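Nicastrin (Dictyostelium purpureum, PDB 4R12) probably serves as an essential, putatively substrate-recruiting subunit of gamma-secretase, the complex that cleaves membrane proteins such as Notch receptors within the membrane. Local coordinates at residues Q198-S203 against L219-T224; A266-E271 against P382-S387; G274-E279 against S568-T573; S487-S492 against N560-V565; T491-T496 against N547-G552. All coordinates share one frame; numbering follows the deposited sequence.

Contact 1. Residues Q198-S203 against L219-T224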
# COMPACT_ATOMS: atom_id res chain seq x y z
N GLN A 198 -3.85 -8.65 5.52
CA GLN A 198 -4.38 -9.70 4.67
C GLN A 198 -4.21 -9.40 3.18
O GLN A 198 -4.55 -8.30 2.72
CB GLN A 198 -5.87 -9.92 4.97
CG GLN A 198 -6.18 -10.37 6.40
CD GLN A 198 -5.66 -11.77 6.71
OE1 GLN A 198 -5.89 -12.72 5.96
NE2 GLN A 198 -4.95 -11.91 7.83
N SER A 199 -3.67 -10.37 2.44
CA SER A 199 -3.68 -10.33 0.98
C SER A 199 -4.98 -10.93 0.49
O SER A 199 -5.71 -11.54 1.28
CB SER A 199 -2.49 -11.11 0.39
OG SER A 199 -1.25 -10.66 0.92
N ILE A 200 -5.29 -10.76 -0.80
CA ILE A 200 -6.50 -11.34 -1.37
C ILE A 200 -6.20 -11.96 -2.74
O ILE A 200 -5.52 -11.34 -3.57
CB ILE A 200 -7.64 -10.30 -1.56
CG1 ILE A 200 -7.82 -9.39 -0.34
CG2 ILE A 200 -8.98 -10.99 -1.85
CD1 ILE A 200 -7.12 -8.04 -0.46
N TRP A 201 -6.67 -13.19 -2.96
CA TRP A 201 -6.54 -13.79 -4.29
C TRP A 201 -7.87 -14.32 -4.78
O TRP A 201 -8.81 -14.54 -4.00
CB TRP A 201 -5.47 -14.90 -4.30
CG TRP A 201 -5.76 -16.09 -3.44
CD1 TRP A 201 -5.45 -16.25 -2.12
CD2 TRP A 201 -6.40 -17.31 -3.85
NE1 TRP A 201 -5.87 -17.48 -1.68
CE2 TRP A 201 -6.45 -18.15 -2.72
CE3 TRP A 201 -6.95 -17.77 -5.05
CZ2 TRP A 201 -7.03 -19.42 -2.75
CZ3 TRP A 201 -7.52 -19.03 -5.08
CH2 TRP A 201 -7.55 -19.84 -3.94
N SER A 202 -7.96 -14.52 -6.09
CA SER A 202 -9.25 -14.82 -6.70
C SER A 202 -9.08 -15.52 -8.02
O SER A 202 -8.12 -15.28 -8.75
CB SER A 202 -10.05 -13.53 -6.90
OG SER A 202 -11.31 -13.80 -7.50
N SER A 203 -10.06 -16.37 -8.33
CA SER A 203 -10.18 -17.00 -9.63
C SER A 203 -11.66 -16.99 -10.04
O SER A 203 -12.53 -17.10 -9.18
CB SER A 203 -9.64 -18.43 -9.59
OG SER A 203 -10.02 -19.14 -10.75
N LEU A 219 -0.09 -7.94 -8.00
CA LEU A 219 0.45 -6.62 -7.70
C LEU A 219 0.52 -6.44 -6.19
O LEU A 219 -0.20 -7.13 -5.44
CB LEU A 219 -0.40 -5.51 -8.34
CG LEU A 219 -1.90 -5.40 -8.04
CD1 LEU A 219 -2.20 -4.79 -6.67
CD2 LEU A 219 -2.58 -4.59 -9.16
N PRO A 220 1.38 -5.52 -5.74
CA PRO A 220 1.39 -5.11 -4.34
C PRO A 220 0.40 -3.97 -4.14
O PRO A 220 0.55 -2.94 -4.79
CB PRO A 220 2.83 -4.65 -4.13
CG PRO A 220 3.24 -4.10 -5.48
CD PRO A 220 2.49 -4.92 -6.51
N PHE A 221 -0.63 -4.13 -3.31
CA PHE A 221 -1.59 -3.02 -3.19
C PHE A 221 -1.32 -2.09 -2.00
O PHE A 221 -1.89 -0.99 -1.94
CB PHE A 221 -3.04 -3.53 -3.16
CG PHE A 221 -3.47 -4.18 -1.86
CD1 PHE A 221 -4.09 -3.42 -0.85
CD2 PHE A 221 -3.36 -5.55 -1.68
CE1 PHE A 221 -4.53 -4.03 0.32
CE2 PHE A 221 -3.79 -6.16 -0.51
CZ PHE A 221 -4.38 -5.40 0.49
N ASP A 222 -0.45 -2.48 -1.07
CA ASP A 222 -0.19 -1.60 0.06
C ASP A 222 0.77 -0.48 -0.34
O ASP A 222 1.49 -0.57 -1.34
CB ASP A 222 0.37 -2.38 1.26
CG ASP A 222 1.73 -3.01 0.99
OD1 ASP A 222 1.87 -3.71 -0.03
OD2 ASP A 222 2.66 -2.79 1.80
N THR A 223 0.74 0.61 0.43
CA THR A 223 1.48 1.82 0.11
C THR A 223 2.26 2.32 1.31
O THR A 223 2.15 1.77 2.42
CB THR A 223 0.53 2.93 -0.34
OG1 THR A 223 -0.49 3.08 0.64
CG2 THR A 223 -0.10 2.60 -1.71
N THR A 224 3.04 3.38 1.11
CA THR A 224 3.79 3.99 2.21
C THR A 224 3.73 5.50 2.12
O THR A 224 3.42 6.06 1.08
CB THR A 224 5.27 3.58 2.22
OG1 THR A 224 5.85 3.83 0.93
CG2 THR A 224 5.42 2.11 2.59
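F221 and I200 make a buried apolar contact close to the centre of the molecule, between strand 192-203 and the loop into which strand 214-220 runs. The two strands are not neighbours: strand 262-268 lies between them, antiparallel to 192-203 and parallel to 214-220, and the phenyl ring reaches from one to the other past the end of that strand. Its CE2 atom meets I200 CD1 at 3.8 Å, and CZ of the same ring is 3.9 Å from that methyl. The methyl lies oblique to the ring, and the two side chains cross at about a right angle. F221 CG sits between the backbone N and the carbonyl carbon (chi1 74°), a crowded position that turns the ring toward 198-203. The ring also turns its edge to the backbone of 198-203: F221 CZ lies 3.7 Å from Q198 O, which is in the plane of the ring. That carbonyl also takes a hydrogen bond from N269 ND2; the ring edge can add no more than a weak C-H...O contact. The mixed sheet with helices against it is consistent with the zinc exopeptidase-like fold to which the large lobe of nicastrin is related. T502 and I505 of helix 500-512 and T241 of helix 234-252 also touch the ring. Putting an alanine here would probably leave a gap between I200 and these helices and strip one side of the I200 methyl of its cover. Next along the loop, D222 turns to other partners: its carboxylate accepts from the backbone N atoms of E271 and R272.

Contact 2. Residues A266-E271 against P382-S387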
# COMPACT_ATOMS: atom_id res chain seq x y z
N ALA A 266 -3.88 -11.94 -7.84
CA ALA A 266 -3.47 -11.79 -6.43
C ALA A 266 -3.14 -10.35 -6.08
O ALA A 266 -2.39 -9.67 -6.80
CB ALA A 266 -2.27 -12.72 -6.11
N PHE A 267 -3.70 -9.88 -4.97
CA PHE A 267 -3.44 -8.55 -4.44
C PHE A 267 -2.67 -8.70 -3.13
O PHE A 267 -3.28 -9.01 -2.10
CB PHE A 267 -4.76 -7.79 -4.19
CG PHE A 267 -5.54 -7.48 -5.45
CD1 PHE A 267 -6.23 -8.48 -6.13
CD2 PHE A 267 -5.58 -6.19 -5.95
CE1 PHE A 267 -6.94 -8.19 -7.29
CE2 PHE A 267 -6.30 -5.89 -7.11
CZ PHE A 267 -6.98 -6.88 -7.77
N TRP A 268 -1.35 -8.52 -3.17
CA TRP A 268 -0.49 -8.81 -2.01
C TRP A 268 -0.48 -7.63 -1.05
O TRP A 268 -0.32 -6.48 -1.48
CB TRP A 268 0.97 -9.12 -2.42
CG TRP A 268 1.15 -10.24 -3.38
CD1 TRP A 268 1.79 -10.19 -4.58
CD2 TRP A 268 0.69 -11.60 -3.22
NE1 TRP A 268 1.76 -11.43 -5.19
CE2 TRP A 268 1.08 -12.30 -4.38
CE3 TRP A 268 -0.01 -12.28 -2.22
CZ2 TRP A 268 0.80 -13.66 -4.55
CZ3 TRP A 268 -0.29 -13.62 -2.40
CH2 TRP A 268 0.11 -14.29 -3.56
N ASN A 269 -0.63 -7.91 0.25
CA ASN A 269 -0.60 -6.86 1.25
C ASN A 269 0.75 -6.85 1.98
O ASN A 269 1.45 -7.86 2.00
CB ASN A 269 -1.74 -7.04 2.25
CG ASN A 269 -2.14 -5.74 2.93
OD1 ASN A 269 -1.41 -4.75 2.88
ND2 ASN A 269 -3.31 -5.76 3.60
N ALA A 270 1.10 -5.71 2.56
CA ALA A 270 2.31 -5.51 3.36
C ALA A 270 3.61 -5.82 2.59
O ALA A 270 4.65 -6.11 3.19
CB ALA A 270 2.22 -6.33 4.65
N GLU A 271 3.56 -5.72 1.26
CA GLU A 271 4.74 -5.93 0.45
C GLU A 271 5.79 -4.84 0.65
O GLU A 271 6.98 -5.09 0.49
CB GLU A 271 4.37 -5.98 -1.04
CG GLU A 271 3.52 -7.16 -1.38
CD GLU A 271 4.27 -8.48 -1.24
OE1 GLU A 271 5.01 -8.85 -2.17
OE2 GLU A 271 4.13 -9.14 -0.20
N PRO A 382 12.61 -3.51 -7.42
CA PRO A 382 11.89 -4.07 -6.28
C PRO A 382 10.48 -4.50 -6.68
O PRO A 382 9.72 -3.67 -7.17
CB PRO A 382 11.84 -2.91 -5.27
CG PRO A 382 12.94 -2.01 -5.66
CD PRO A 382 13.12 -2.15 -7.14
N SER A 383 10.17 -5.77 -6.50
CA SER A 383 8.90 -6.30 -6.97
C SER A 383 8.55 -7.60 -6.26
O SER A 383 9.44 -8.32 -5.81
CB SER A 383 8.94 -6.55 -8.49
OG SER A 383 10.02 -7.40 -8.82
N SER A 384 7.26 -7.87 -6.18
CA SER A 384 6.74 -9.07 -5.53
C SER A 384 7.16 -10.35 -6.24
O SER A 384 7.18 -11.43 -5.62
CB SER A 384 5.21 -8.99 -5.45
OG SER A 384 4.83 -7.95 -4.56
N SER A 385 7.46 -10.23 -7.53
CA SER A 385 7.95 -11.36 -8.32
C SER A 385 9.25 -11.92 -7.74
O SER A 385 9.55 -13.10 -7.89
CB SER A 385 8.17 -10.95 -9.77
OG SER A 385 6.95 -10.70 -10.43
N MET A 386 10.01 -11.05 -7.08
CA MET A 386 11.23 -11.49 -6.41
C MET A 386 10.99 -12.64 -5.43
O MET A 386 11.87 -13.50 -5.25
CB MET A 386 11.88 -10.32 -5.68
CG MET A 386 12.51 -9.30 -6.61
SD MET A 386 13.24 -7.92 -5.70
CE MET A 386 14.30 -7.22 -6.97
N SER A 387 9.83 -12.67 -4.80
CA SER A 387 9.54 -13.73 -3.84
C SER A 387 9.42 -15.07 -4.56
O SER A 387 9.87 -16.10 -4.05
CB SER A 387 8.26 -13.43 -3.06
OG SER A 387 8.39 -12.22 -2.34
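S384 meets both E271 and W268, and these three residues account for nearly all of the surface buried here. The serine lies where the chain enters helix 385-389, while its two partners lie at the end of strand 262-268 and in the loop that follows. S384 OG donates a hydrogen bond to E271 OE1 over a short 2.6 Å. It arrives on the anti side of that oxygen and only 16° out of the carboxylate plane. The glutamate chain is bent at chi2 (-68°), which brings the carboxylate round to the serine; CG of E271 is also 3.5 Å from S384 OG. OE1 has a second partner in S278 OG, from helix 276-287, so two serines of different parts of the lobe grip one oxygen and limit how the carboxylate can turn. The other flank of the serine is apolar: S384 CB packs against W268 CD1 at 3.7 Å, oblique to the indole. One face of that indole carries A266 CB, 3.6 Å above the ring plane and offset to its rim. Behind S384, the carboxylate of E324 receives the backbone N of S384 at one oxygen and S385 OG at the other, which holds this turn in place as the chain enters the helix. Within the turn, S387 N bonds back to S384 O at 3.0 Å. Loops gathered beyond the end of a parallel strand in this way are consistent with the zinc exopeptidase-like fold of the large lobe, whose peptidase relatives carry their active sites at such strand ends.

Contact 3. Residues G274-E279 against S568-T573. With NAG (2-acetamido-2-deoxy-beta-D-glucopyranose), chain F.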
# COMPACT_ATOMS: atom_id res chain seq x y z
N GLY A 274 8.99 -5.60 3.32
CA GLY A 274 9.77 -6.81 3.16
C GLY A 274 9.07 -7.95 2.44
O GLY A 274 9.35 -9.11 2.72
N TYR A 275 8.14 -7.61 1.54
CA TYR A 275 7.42 -8.61 0.75
C TYR A 275 6.73 -9.69 1.57
O TYR A 275 6.70 -10.84 1.14
CB TYR A 275 8.39 -9.29 -0.24
CG TYR A 275 9.19 -8.34 -1.08
CD1 TYR A 275 8.58 -7.58 -2.07
CD2 TYR A 275 10.57 -8.20 -0.90
CE1 TYR A 275 9.30 -6.70 -2.84
CE2 TYR A 275 11.30 -7.32 -1.68
CZ TYR A 275 10.65 -6.57 -2.66
OH TYR A 275 11.34 -5.69 -3.45
N VAL A 276 6.18 -9.37 2.73
CA VAL A 276 5.75 -10.46 3.60
C VAL A 276 4.47 -11.14 3.12
O VAL A 276 4.24 -12.31 3.44
CB VAL A 276 5.56 -9.99 5.05
CG1 VAL A 276 6.89 -9.47 5.60
CG2 VAL A 276 4.48 -8.95 5.16
N GLY A 277 3.65 -10.42 2.34
CA GLY A 277 2.46 -11.01 1.76
C GLY A 277 2.75 -12.10 0.74
O GLY A 277 2.27 -13.23 0.87
N SER A 278 3.54 -11.77 -0.28
CA SER A 278 3.93 -12.80 -1.25
C SER A 278 4.74 -13.92 -0.59
O SER A 278 4.51 -15.10 -0.86
CB SER A 278 4.73 -12.19 -2.41
OG SER A 278 5.80 -11.37 -1.98
N GLU A 279 5.65 -13.57 0.31
CA GLU A 279 6.47 -14.60 0.97
C GLU A 279 5.64 -15.59 1.81
O GLU A 279 5.87 -16.80 1.74
CB GLU A 279 7.54 -13.97 1.85
CG GLU A 279 8.68 -13.32 1.07
CD GLU A 279 9.59 -14.33 0.34
OE1 GLU A 279 9.37 -15.56 0.44
OE2 GLU A 279 10.53 -13.88 -0.34
N SER A 568 16.39 -12.49 10.47
CA SER A 568 16.79 -12.41 9.07
C SER A 568 15.61 -11.99 8.20
O SER A 568 15.79 -11.46 7.11
CB SER A 568 17.35 -13.75 8.59
OG SER A 568 18.53 -14.09 9.30
N TYR A 569 14.40 -12.25 8.68
CA TYR A 569 13.18 -11.82 7.99
C TYR A 569 12.88 -10.36 8.36
O TYR A 569 13.47 -9.83 9.31
CB TYR A 569 12.01 -12.74 8.34
CG TYR A 569 12.14 -14.15 7.77
CD1 TYR A 569 11.96 -14.39 6.41
CD2 TYR A 569 12.43 -15.23 8.59
CE1 TYR A 569 12.07 -15.68 5.88
CE2 TYR A 569 12.54 -16.52 8.08
CZ TYR A 569 12.35 -16.73 6.73
OH TYR A 569 12.46 -18.01 6.21
N PRO A 570 11.99 -9.69 7.60
CA PRO A 570 11.75 -8.29 7.95
C PRO A 570 11.08 -8.15 9.32
O PRO A 570 10.08 -8.82 9.58
CB PRO A 570 10.83 -7.78 6.82
CG PRO A 570 10.30 -8.99 6.15
CD PRO A 570 11.32 -10.08 6.35
N ILE A 571 11.62 -7.29 10.17
CA ILE A 571 11.04 -7.07 11.49
C ILE A 571 10.57 -5.64 11.64
O ILE A 571 11.37 -4.74 11.88
CB ILE A 571 12.04 -7.36 12.61
CG1 ILE A 571 12.56 -8.79 12.52
CG2 ILE A 571 11.38 -7.10 13.98
CD1 ILE A 571 11.48 -9.85 12.62
N PHE A 572 9.26 -5.43 11.49
CA PHE A 572 8.65 -4.12 11.67
C PHE A 572 7.47 -4.26 12.59
O PHE A 572 6.61 -5.12 12.38
CB PHE A 572 8.20 -3.51 10.33
CG PHE A 572 9.32 -3.28 9.37
CD1 PHE A 572 10.03 -2.10 9.40
CD2 PHE A 572 9.67 -4.24 8.45
CE1 PHE A 572 11.07 -1.87 8.50
CE2 PHE A 572 10.71 -4.03 7.57
CZ PHE A 572 11.41 -2.84 7.60
N THR A 573 7.42 -3.43 13.62
CA THR A 573 6.34 -3.48 14.59
C THR A 573 5.88 -2.08 14.92
O THR A 573 6.65 -1.26 15.42
CB THR A 573 6.76 -4.19 15.91
OG1 THR A 573 7.82 -3.45 16.53
CG2 THR A 573 7.20 -5.62 15.66
C1 NAG F . 16.42 -17.58 9.28
C2 NAG F . 16.76 -19.04 9.15
C3 NAG F . 17.34 -19.39 7.79
C4 NAG F . 16.66 -18.67 6.65
C5 NAG F . 16.43 -17.21 6.98
C6 NAG F . 15.58 -16.48 5.94
C7 NAG F . 17.08 -19.89 11.28
C8 NAG F . 17.21 -19.09 12.55
N2 NAG F . 17.64 -19.37 10.22
O3 NAG F . 17.10 -20.78 7.58
O4 NAG F . 17.45 -18.81 5.50
O5 NAG F . 15.66 -17.27 8.16
O6 NAG F . 16.34 -15.65 5.07
O7 NAG F . 16.49 -20.94 11.20
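G274 opens the contact by lying directly beside P570, with 5.4 Å between their CA atoms. Its backbone has a positive phi of 90°, and a side chain at this position would run into P570 CG as well as into the preceding carbonyl. Being glycine, it lets the proline ring come right up to the main chain: P570 CB stands 3.9 Å from G274 CA, and P570 CG is 3.6 Å from G274 O. Y275 follows at the N-cap position of helix 276-287 and supplies the carbonyl for the first turn, E279 N bonding to Y275 O. Its ring goes elsewhere, to P382. V276 then delivers the main apolar touch. With its CG1 anti to the carbonyl carbon (chi1 -61°), the valine sets that methyl against P570 CG at 3.5 Å, tighter than carbons usually pack. The two side chains slide past each other in opposite directions. Further along, S278 and E279 turn to other parts of the lobe, E279 forming a salt bridge with K390. Just before the proline, Y569 faces the sugar carried by N566. The NAG C6 atom lies 3.3 Å above one face of the phenol ring, offset to the rim, and S568 CB is 3.9 Å from NAG C5. P570 O, meanwhile, accepts a hydrogen bond from S550 OG, fixing the peptide behind the ring. The join between the helix start and the segment leading into strand 572-575 therefore relies on shape, a rigid proline ring fitted against a glycine and a valine methyl, with the polar bonds made to other parts of the protein.

Contact 4. Residues S487-S492 against N560-V565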
# COMPACT_ATOMS: atom_id res chain seq x y z
N SER A 487 -0.93 -1.17 7.88
CA SER A 487 -1.17 -1.13 9.32
C SER A 487 -0.72 -2.45 9.95
O SER A 487 0.21 -3.11 9.44
CB SER A 487 -2.65 -0.82 9.64
OG SER A 487 -2.87 -0.67 11.03
N VAL A 488 -1.33 -2.84 11.06
CA VAL A 488 -0.83 -3.98 11.83
C VAL A 488 -1.61 -5.27 11.57
O VAL A 488 -2.81 -5.24 11.28
CB VAL A 488 -0.82 -3.68 13.34
CG1 VAL A 488 0.17 -2.57 13.63
CG2 VAL A 488 -2.22 -3.31 13.85
N PHE A 489 -0.91 -6.39 11.68
CA PHE A 489 -1.49 -7.68 11.34
C PHE A 489 -2.62 -8.08 12.27
O PHE A 489 -3.63 -8.62 11.82
CB PHE A 489 -0.42 -8.77 11.37
CG PHE A 489 -0.97 -10.14 11.13
CD1 PHE A 489 -1.25 -10.57 9.84
CD2 PHE A 489 -1.23 -11.00 12.19
CE1 PHE A 489 -1.78 -11.83 9.61
CE2 PHE A 489 -1.75 -12.26 11.98
CZ PHE A 489 -2.03 -12.68 10.69
N GLY A 490 -2.45 -7.83 13.56
CA GLY A 490 -3.40 -8.27 14.56
C GLY A 490 -2.68 -8.55 15.86
O GLY A 490 -1.47 -8.37 15.94
N THR A 491 -3.42 -8.98 16.89
CA THR A 491 -2.82 -9.25 18.19
C THR A 491 -2.33 -10.69 18.33
O THR A 491 -1.57 -11.00 19.24
CB THR A 491 -3.80 -8.95 19.32
OG1 THR A 491 -5.08 -9.50 18.99
CG2 THR A 491 -3.96 -7.45 19.49
N SER A 492 -2.80 -11.56 17.44
CA SER A 492 -2.35 -12.95 17.38
C SER A 492 -2.70 -13.54 16.02
O SER A 492 -3.28 -12.86 15.18
CB SER A 492 -3.00 -13.78 18.48
OG SER A 492 -4.33 -14.11 18.14
N ASN A 560 1.30 -15.22 25.90
CA ASN A 560 0.35 -14.49 25.06
C ASN A 560 0.97 -13.26 24.41
O ASN A 560 0.49 -12.13 24.58
CB ASN A 560 -0.89 -14.10 25.87
CG ASN A 560 -2.14 -14.04 25.01
OD1 ASN A 560 -2.70 -12.97 24.78
ND2 ASN A 560 -2.58 -15.20 24.52
N VAL A 561 2.05 -13.49 23.66
CA VAL A 561 2.85 -12.40 23.11
C VAL A 561 3.49 -12.80 21.77
O VAL A 561 3.73 -13.98 21.51
CB VAL A 561 3.96 -11.99 24.12
CG1 VAL A 561 5.04 -13.07 24.22
CG2 VAL A 561 4.57 -10.68 23.73
N TRP A 562 3.75 -11.82 20.91
CA TRP A 562 4.53 -12.05 19.71
C TRP A 562 5.99 -12.25 20.09
O TRP A 562 6.49 -11.56 20.99
CB TRP A 562 4.41 -10.88 18.72
CG TRP A 562 3.07 -10.74 18.04
CD1 TRP A 562 2.12 -9.79 18.30
CD2 TRP A 562 2.55 -11.55 16.98
NE1 TRP A 562 1.04 -9.97 17.47
CE2 TRP A 562 1.28 -11.04 16.65
CE3 TRP A 562 3.03 -12.66 16.28
CZ2 TRP A 562 0.47 -11.60 15.66
CZ3 TRP A 562 2.23 -13.22 15.28
CH2 TRP A 562 0.97 -12.69 14.98
N LYS A 563 6.68 -13.16 19.41
CA LYS A 563 8.12 -13.39 19.60
C LYS A 563 8.89 -13.28 18.29
O LYS A 563 8.43 -13.75 17.25
CB LYS A 563 8.37 -14.76 20.23
CG LYS A 563 8.09 -14.85 21.73
CD LYS A 563 9.39 -14.82 22.54
CE LYS A 563 9.15 -15.16 24.01
NZ LYS A 563 8.78 -16.59 24.23
N ILE A 564 10.07 -12.67 18.33
CA ILE A 564 10.97 -12.69 17.18
C ILE A 564 11.81 -13.97 17.20
O ILE A 564 12.68 -14.14 18.04
CB ILE A 564 11.90 -11.46 17.15
CG1 ILE A 564 11.09 -10.16 17.15
CG2 ILE A 564 12.79 -11.51 15.92
CD1 ILE A 564 11.95 -8.92 17.30
N VAL A 565 11.54 -14.87 16.26
CA VAL A 565 12.25 -16.14 16.20
C VAL A 565 13.36 -16.11 15.16
O VAL A 565 14.24 -16.97 15.17
CB VAL A 565 11.28 -17.30 15.90
CG1 VAL A 565 10.26 -17.44 17.03
CG2 VAL A 565 10.57 -17.07 14.58
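The indole nitrogen of W562 is flanked by two carbonyls of the bend at 490-491, G490 O and T491 O, each 3.3 Å from W562 NE1. The bond to G490 O is weak, its N-H...O angle being 142°, although this oxygen lies at the ring edge near the indole plane. T491 O stands at too poor an angle to bond. E193 OE1 is a further weak partner of NE1, so the indole N-H has two weak acceptors, G490 O and E193 OE1. The far end of the indole is held by packing: W562 CZ2 lies 3.6 Å from S492 CA and 3.9 Å from F489 CD2. F489 has CG anti to the backbone N (chi1 176°), which places its ring beside the indole, and the two side chains cross at about a right angle. G490, with phi 149°, has backbone angles that call for glycine, and its carbonyl ends beside the indole. P194, L187 and L549 also touch the indole, and F555 meets it edge-to-face. Cutting the side chain back to an alanine would probably leave F489 and S492 facing a gap and G490 O without its weak donor. W562 belongs to a two-stranded antiparallel hairpin, 553-556 with 561-564, in which N560 and V561 both face D556, a G1 beta bulge next to the turn.

Contact 5. Residues T491-T496 against N547-G552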
# COMPACT_ATOMS: atom_id res chain seq x y z
N THR A 491 -3.42 -8.98 16.89
CA THR A 491 -2.82 -9.25 18.19
C THR A 491 -2.33 -10.69 18.33
O THR A 491 -1.57 -11.00 19.24
CB THR A 491 -3.80 -8.95 19.32
OG1 THR A 491 -5.08 -9.50 18.99
CG2 THR A 491 -3.96 -7.45 19.49
N SER A 492 -2.80 -11.56 17.44
CA SER A 492 -2.35 -12.95 17.38
C SER A 492 -2.70 -13.54 16.02
O SER A 492 -3.28 -12.86 15.18
CB SER A 492 -3.00 -13.78 18.48
OG SER A 492 -4.33 -14.11 18.14
N LEU A 493 -2.36 -14.80 15.80
CA LEU A 493 -2.71 -15.47 14.55
C LEU A 493 -4.21 -15.76 14.45
O LEU A 493 -4.72 -16.07 13.38
CB LEU A 493 -1.91 -16.76 14.40
CG LEU A 493 -0.43 -16.53 14.05
CD1 LEU A 493 0.38 -17.82 14.20
CD2 LEU A 493 -0.32 -15.97 12.63
N THR A 494 -4.92 -15.64 15.57
CA THR A 494 -6.34 -15.91 15.59
C THR A 494 -7.16 -14.63 15.80
O THR A 494 -8.39 -14.67 15.90
CB THR A 494 -6.69 -16.91 16.69
OG1 THR A 494 -6.49 -16.31 17.97
CG2 THR A 494 -5.78 -18.12 16.57
N THR A 495 -6.48 -13.49 15.87
CA THR A 495 -7.18 -12.23 16.02
C THR A 495 -6.68 -11.23 14.98
O THR A 495 -6.04 -10.24 15.33
CB THR A 495 -7.01 -11.63 17.43
OG1 THR A 495 -5.61 -11.49 17.73
CG2 THR A 495 -7.65 -12.52 18.47
N THR A 496 -6.97 -11.51 13.71
CA THR A 496 -6.48 -10.68 12.61
C THR A 496 -7.26 -9.38 12.49
O THR A 496 -8.43 -9.30 12.86
CB THR A 496 -6.56 -11.42 11.25
OG1 THR A 496 -7.91 -11.84 11.01
CG2 THR A 496 -5.63 -12.63 11.24
N ASN A 547 -3.09 -14.47 5.18
CA ASN A 547 -2.16 -13.76 6.06
C ASN A 547 -0.96 -13.15 5.31
O ASN A 547 -0.34 -13.81 4.48
CB ASN A 547 -1.59 -14.70 7.13
CG ASN A 547 -2.59 -15.07 8.21
OD1 ASN A 547 -3.65 -14.46 8.37
ND2 ASN A 547 -2.22 -16.06 9.00
N ALA A 548 -0.64 -11.90 5.64
CA ALA A 548 0.57 -11.25 5.16
C ALA A 548 1.34 -10.80 6.39
O ALA A 548 0.98 -9.81 7.03
CB ALA A 548 0.24 -10.09 4.24
N LEU A 549 2.38 -11.55 6.72
CA LEU A 549 3.07 -11.44 8.00
C LEU A 549 4.47 -12.01 7.87
O LEU A 549 4.67 -13.06 7.24
CB LEU A 549 2.30 -12.20 9.10
CG LEU A 549 2.92 -12.30 10.51
CD1 LEU A 549 2.94 -10.95 11.20
CD2 LEU A 549 2.18 -13.33 11.38
N SER A 550 5.44 -11.32 8.45
CA SER A 550 6.83 -11.76 8.38
C SER A 550 6.98 -13.16 8.93
O SER A 550 6.34 -13.52 9.92
CB SER A 550 7.74 -10.80 9.15
OG SER A 550 9.08 -11.25 9.13
N LEU A 551 7.82 -13.96 8.29
CA LEU A 551 8.12 -15.29 8.80
C LEU A 551 9.03 -15.23 10.03
O LEU A 551 9.30 -16.25 10.69
CB LEU A 551 8.76 -16.15 7.71
CG LEU A 551 7.88 -16.50 6.50
CD1 LEU A 551 8.68 -17.31 5.49
CD2 LEU A 551 6.63 -17.26 6.93
N GLY A 552 9.52 -14.03 10.34
CA GLY A 552 10.40 -13.84 11.48
C GLY A 552 9.70 -13.82 12.83
O GLY A 552 10.36 -13.87 13.87
O HOH W 1 -4.05 -17.05 10.86
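L493 meets L549 methyl to methyl, CD2 to CD2 at 3.8 Å, their side chains crossing at about a right angle. The same CD2 of L493 also lies 4.1 Å from N547 ND2, and beyond it T496 CG2 rests 3.9 Å from N547 OD1. The asparagine amide thus has carbon neighbours from two residues of the 491-496 segment. A water adds the polar link: it donates to L493 O and accepts from N547 ND2, at 2.8 Å each. In the next shell, N547 OD1 is bonded by Q198 NE2 and N547 ND2 by Y280 OH, which together settle which end of the amide is which and hold it from turning. L549 has CG anti to the backbone N (chi1 175°), an arrangement that carries its CD2 methyl across to L493, with P194 and Y280 packed against the same side chain. S550 OG, after it, accepts from G552 N. On the other segment L493 is presented by a tight reversal. S492 OG accepts from T494 N at 3.0 Å, with an N-H...O angle of 151°. L493 thus rides on a type I beta turn, S492 to T495, overlapped by an ST turn at S492-T494, and faces a segment with a second ST turn at S550-G552.

In the fold
Contacts 1 and 2 meet at strand 262-268, which runs between 192-203 and 214-220; their centres are about 8 Å apart, and I200 and F267 are backbone-bonded there. Contact 3 lies about 11 Å from contact 2, centre to centre, and is joined to it through S278 of helix 276-287. Contacts 4 and 5, with centres about 6 Å apart, start from the same stretch and share T491 and S492. Along the chain contact 1 closes before contact 2 opens, contacts 2 and 3 cross, and contacts 4 and 5 lie inside the loop closed by contact 3. Strand 192-203, paired with 262-268, 542-548 and 572-575, joins the large lobe to the C-terminal segments, so strands from late in the sequence pair with it.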